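Local coordinates for alcohol dehydrogenase superfamily protein (Novosphingobium aromaticivorans, PDB 3GAZ), which is probably an NADP-dependent oxidoreductase of the medium-chain alcohol dehydrogenase superfamily, with its substrate not established, at residues P6-G18 with L22-Q34. Residues are numbered along the deposited sequence; the frame is centred on the assembly and turned at random.
Sequences PTMIAAVVEEANG and LRKLARPQPAPGQ
Arg27 grips the carbonyl oxygen of Thr7 side-on, through NE at 3.0 Å and NH2 at 3.1 Å, with that oxygen almost in the guanidinium plane. The two bonds reach Thr7 O differently: NH2 lies nearly on the line of the C=O bond, while NE stands 43° out of the carbonyl plane. Two donors on one acceptor fix the rotation of the guanidinium, and Pro6 CB lies over one of its faces. The side chain gets there by running out with CG anti to the backbone N (chi1 -175°) and bending only at chi3, while Arg27 N bonds to Pro6 O.

Beyond this end the strands form a twisted antiparallel hairpin: Met8 with Leu25 and Ala10 with Arg23 are hydrogen-bonded pairs, Ile9 with Lys24 and Ala11 with Leu22 non-hydrogen-bonded ones. On the face carrying Met8, the selenomethionine turns CG between its own N and carbonyl carbon (chi1 71°) and then extends, crossing Pro28 at about a right angle with SE 3.5 Å from Pro28 CD. Further along, Leu25 CD1 packs against Val12 CG2 at 4.0 Å and against Ala10 CB. Leu25 CD2 sits 3.6 Å above the Arg23 guanidinium plane, toward its rim; a water at the edge joins Arg23 NH1 to Glu14 OE2. On the face carrying Ile9 and Lys24, the Lys24 chain passes Thr7 OG1 with CG and CD each at 3.4 Å, and Leu22 CD2 meets Ala11 CB.

Ile9 and Ala11 make backbone hydrogen bonds with Gln107 and His105, and Met8 and Arg27 touch Phe108, which seats the hairpin beside strand 108-112 of the GroES-like domain. Arg23, Leu25 and Ala26 pack against the second subunit, whose Glu188 forms a salt bridge with Arg23 NH2.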
loop_
_atom_site.group_PDB
_atom_site.type_symbol
_atom_site.label_atom_id
_atom_site.label_comp_id
_atom_site.label_asym_id
_atom_site.label_seq_id
_atom_site.Cartn_x
_atom_site.Cartn_y
_atom_site.Cartn_z
ATOM N N PRO A 6 -14.663 17.728 9.674
ATOM C CA PRO A 6 -14.391 18.517 8.452
ATOM C C PRO A 6 -14.083 17.627 7.249
ATOM O O PRO A 6 -13.591 16.507 7.391
ATOM C CB PRO A 6 -13.217 19.429 8.767
ATOM C CG PRO A 6 -12.500 18.626 9.831
ATOM C CD PRO A 6 -13.627 18.008 10.683
ATOM N N THR A 7 -14.372 18.145 6.062
ATOM C CA THR A 7 -14.161 17.404 4.830
ATOM C C THR A 7 -13.152 18.092 3.921
ATOM O O THR A 7 -12.567 19.113 4.278
ATOM C CB THR A 7 -15.480 17.269 4.053
ATOM O OG1 THR A 7 -15.966 18.578 3.710
ATOM C CG2 THR A 7 -16.521 16.547 4.894
HETATM N N MSE A 8 -12.954 17.513 2.742
HETATM C CA MSE A 8 -12.043 18.064 1.749
HETATM C C MSE A 8 -12.499 17.586 0.378
HETATM O O MSE A 8 -13.283 16.641 0.274
HETATM C CB MSE A 8 -10.593 17.599 1.993
HETATM C CG MSE A 8 -10.308 16.118 1.681
HETATM SE SE MSE A 8 -8.512 15.692 1.584
HETATM C CE MSE A 8 -8.610 13.889 1.324
ATOM N N ILE A 9 -12.020 18.250 -0.668
ATOM C CA ILE A 9 -12.346 17.859 -2.030
ATOM C C ILE A 9 -11.140 17.086 -2.558
ATOM O O ILE A 9 -9.995 17.490 -2.347
ATOM C CB ILE A 9 -12.569 19.087 -2.952
ATOM C CG1 ILE A 9 -13.816 19.859 -2.515
ATOM C CG2 ILE A 9 -12.708 18.633 -4.407
ATOM C CD1 ILE A 9 -15.095 19.055 -2.592
ATOM N N ALA A 10 -11.396 15.977 -3.237
ATOM C CA ALA A 10 -10.325 15.174 -3.802
ATOM C C ALA A 10 -10.810 14.533 -5.090
ATOM O O ALA A 10 -12.012 14.336 -5.287
ATOM C CB ALA A 10 -9.890 14.091 -2.811
ATOM N N ALA A 11 -9.871 14.222 -5.972
ATOM C CA ALA A 11 -10.201 13.578 -7.232
ATOM C C ALA A 11 -9.929 12.096 -7.023
ATOM O O ALA A 11 -8.833 11.702 -6.614
ATOM C CB ALA A 11 -9.333 14.127 -8.353
ATOM N N VAL A 12 -10.933 11.276 -7.292
ATOM C CA VAL A 12 -10.795 9.845 -7.116
ATOM C C VAL A 12 -10.974 9.084 -8.417
ATOM O O VAL A 12 -11.912 9.346 -9.170
ATOM C CB VAL A 12 -11.845 9.308 -6.109
ATOM C CG1 VAL A 12 -11.657 7.809 -5.907
ATOM C CG2 VAL A 12 -11.734 10.047 -4.789
ATOM N N VAL A 13 -10.062 8.155 -8.690
ATOM C CA VAL A 13 -10.177 7.318 -9.869
ATOM C C VAL A 13 -10.848 6.082 -9.286
ATOM O O VAL A 13 -10.262 5.375 -8.465
ATOM C CB VAL A 13 -8.800 6.962 -10.471
ATOM C CG1 VAL A 13 -8.977 5.991 -11.625
ATOM C CG2 VAL A 13 -8.112 8.225 -10.966
ATOM N N GLU A 14 -12.093 5.848 -9.686
ATOM C CA GLU A 14 -12.879 4.741 -9.160
ATOM C C GLU A 14 -12.569 3.373 -9.751
ATOM O O GLU A 14 -12.568 2.370 -9.034
ATOM C CB GLU A 14 -14.363 5.068 -9.319
ATOM C CG GLU A 14 -14.676 6.503 -8.916
ATOM C CD GLU A 14 -16.157 6.785 -8.791
ATOM O OE1 GLU A 14 -16.915 6.408 -9.709
ATOM O OE2 GLU A 14 -16.557 7.398 -7.778
ATOM N N GLU A 15 -12.315 3.331 -11.053
ATOM C CA GLU A 15 -11.998 2.080 -11.725
ATOM C C GLU A 15 -11.007 2.311 -12.857
ATOM O O GLU A 15 -10.787 3.447 -13.279
ATOM C CB GLU A 15 -13.268 1.422 -12.279
ATOM C CG GLU A 15 -14.040 2.242 -13.313
ATOM C CD GLU A 15 -14.981 3.252 -12.685
ATOM O OE1 GLU A 15 -15.709 2.876 -11.741
ATOM O OE2 GLU A 15 -15.004 4.417 -13.142
ATOM N N ALA A 16 -10.415 1.226 -13.345
ATOM C CA ALA A 16 -9.443 1.305 -14.427
ATOM C C ALA A 16 -9.949 2.185 -15.564
ATOM O O ALA A 16 -11.074 2.018 -16.038
ATOM C CB ALA A 16 -9.128 -0.091 -14.949
ATOM N N ASN A 17 -9.111 3.128 -15.982
ATOM C CA ASN A 17 -9.428 4.047 -17.067
ATOM C C ASN A 17 -10.622 4.945 -16.805
ATOM O O ASN A 17 -11.105 5.622 -17.711
ATOM C CB ASN A 17 -9.650 3.268 -18.364
ATOM C CG ASN A 17 -8.428 2.483 -18.776
ATOM O OD1 ASN A 17 -7.331 3.034 -18.875
ATOM N ND2 ASN A 17 -8.605 1.188 -19.017
ATOM N N GLY A 18 -11.099 4.954 -15.567
ATOM C CA GLY A 18 -12.236 5.786 -15.231
ATOM C C GLY A 18 -11.857 7.254 -15.138
ATOM O O GLY A 18 -10.673 7.593 -15.106
ATOM N N LEU A 22 -14.425 14.123 -8.782
ATOM C CA LEU A 22 -14.306 15.013 -7.636
ATOM C C LEU A 22 -15.293 14.543 -6.568
ATOM O O LEU A 22 -16.484 14.375 -6.841
ATOM C CB LEU A 22 -14.616 16.456 -8.037
ATOM C CG LEU A 22 -13.628 17.106 -9.006
ATOM C CD1 LEU A 22 -13.996 18.566 -9.196
ATOM C CD2 LEU A 22 -12.208 16.990 -8.453
ATOM N N ARG A 23 -14.791 14.344 -5.355
ATOM C CA ARG A 23 -15.605 13.865 -4.237
ATOM C C ARG A 23 -15.325 14.653 -2.954
ATOM O O ARG A 23 -14.209 15.133 -2.752
ATOM C CB ARG A 23 -15.282 12.389 -3.963
ATOM C CG ARG A 23 -15.663 11.404 -5.061
ATOM C CD ARG A 23 -17.169 11.255 -5.137
ATOM N NE ARG A 23 -17.764 11.061 -3.814
ATOM C CZ ARG A 23 -17.534 10.012 -3.028
ATOM N NH1 ARG A 23 -16.716 9.044 -3.426
ATOM N NH2 ARG A 23 -18.115 9.935 -1.836
ATOM N N LYS A 24 -16.334 14.789 -2.094
ATOM C CA LYS A 24 -16.128 15.461 -0.814
ATOM C C LYS A 24 -15.936 14.310 0.168
ATOM O O LYS A 24 -16.854 13.526 0.398
ATOM C CB LYS A 24 -17.342 16.302 -0.406
ATOM C CG LYS A 24 -17.186 16.956 0.972
ATOM C CD LYS A 24 -18.285 17.970 1.270
ATOM C CE LYS A 24 -19.649 17.315 1.445
ATOM N NZ LYS A 24 -20.722 18.334 1.677
ATOM N N LEU A 25 -14.736 14.204 0.728
ATOM C CA LEU A 25 -14.407 13.119 1.649
ATOM C C LEU A 25 -13.907 13.627 2.986
ATOM O O LEU A 25 -13.629 14.813 3.155
ATOM C CB LEU A 25 -13.317 12.233 1.034
ATOM C CG LEU A 25 -13.537 11.754 -0.400
ATOM C CD1 LEU A 25 -12.259 11.130 -0.942
ATOM C CD2 LEU A 25 -14.690 10.763 -0.430
ATOM N N ALA A 26 -13.775 12.707 3.934
ATOM C CA ALA A 26 -13.280 13.055 5.256
ATOM C C ALA A 26 -11.884 13.650 5.113
ATOM O O ALA A 26 -11.054 13.146 4.352
ATOM C CB ALA A 26 -13.230 11.812 6.135
ATOM N N ARG A 27 -11.629 14.737 5.830
ATOM C CA ARG A 27 -10.319 15.367 5.781
ATOM C C ARG A 27 -9.388 14.550 6.674
ATOM O O ARG A 27 -9.726 14.247 7.813
ATOM C CB ARG A 27 -10.394 16.807 6.289
ATOM C CG ARG A 27 -9.087 17.566 6.146
ATOM C CD ARG A 27 -9.197 18.978 6.695
ATOM N NE ARG A 27 -10.215 19.752 5.993
ATOM C CZ ARG A 27 -10.419 21.054 6.166
ATOM N NH1 ARG A 27 -9.672 21.738 7.026
ATOM N NH2 ARG A 27 -11.364 21.674 5.473
ATOM N N PRO A 28 -8.208 14.174 6.160
ATOM C CA PRO A 28 -7.240 13.389 6.928
ATOM C C PRO A 28 -6.801 14.101 8.198
ATOM O O PRO A 28 -6.806 15.332 8.270
ATOM C CB PRO A 28 -6.080 13.217 5.953
ATOM C CG PRO A 28 -6.751 13.245 4.628
ATOM C CD PRO A 28 -7.731 14.374 4.783
ATOM N N GLN A 29 -6.430 13.311 9.198
ATOM C CA GLN A 29 -5.961 13.836 10.472
ATOM C C GLN A 29 -4.548 13.320 10.680
ATOM O O GLN A 29 -4.290 12.131 10.516
ATOM C CB GLN A 29 -6.863 13.361 11.610
ATOM C CG GLN A 29 -8.156 14.139 11.732
ATOM C CD GLN A 29 -9.077 13.555 12.786
ATOM O OE1 GLN A 29 -9.657 12.484 12.595
ATOM N NE2 GLN A 29 -9.208 14.251 13.908
ATOM N N PRO A 30 -3.615 14.210 11.051
ATOM C CA PRO A 30 -2.216 13.843 11.277
ATOM C C PRO A 30 -1.952 12.989 12.511
ATOM O O PRO A 30 -2.319 13.355 13.627
ATOM C CB PRO A 30 -1.520 15.196 11.361
ATOM C CG PRO A 30 -2.555 16.041 12.037
ATOM C CD PRO A 30 -3.825 15.649 11.303
ATOM N N ALA A 31 -1.310 11.846 12.295
ATOM C CA ALA A 31 -0.955 10.937 13.381
ATOM C C ALA A 31 0.390 11.413 13.911
ATOM O O ALA A 31 0.998 12.318 13.339
ATOM C CB ALA A 31 -0.834 9.508 12.853
ATOM N N PRO A 32 0.872 10.825 15.016
ATOM C CA PRO A 32 2.169 11.276 15.526
ATOM C C PRO A 32 3.217 11.125 14.425
ATOM O O PRO A 32 3.218 10.134 13.698
ATOM C CB PRO A 32 2.425 10.328 16.696
ATOM C CG PRO A 32 1.046 10.026 17.192
ATOM C CD PRO A 32 0.278 9.809 15.903
ATOM N N GLY A 33 4.098 12.106 14.295
ATOM C CA GLY A 33 5.119 12.024 13.268
ATOM C C GLY A 33 4.683 12.591 11.927
ATOM O O GLY A 33 5.511 12.742 11.030
ATOM N N GLN A 34 3.397 12.907 11.785
ATOM C CA GLN A 34 2.871 13.468 10.535
ATOM C C GLN A 34 2.460 14.931 10.679
ATOM O O GLN A 34 2.272 15.438 11.787
ATOM C CB GLN A 34 1.616 12.716 10.068
ATOM C CG GLN A 34 1.735 11.224 9.851
ATOM C CD GLN A 34 0.442 10.642 9.294
ATOM O OE1 GLN A 34 -0.640 10.858 9.849
ATOM N NE2 GLN A 34 0.546 9.906 8.193
HETATM O O HOH W 1 -15.363 8.090 -5.640
#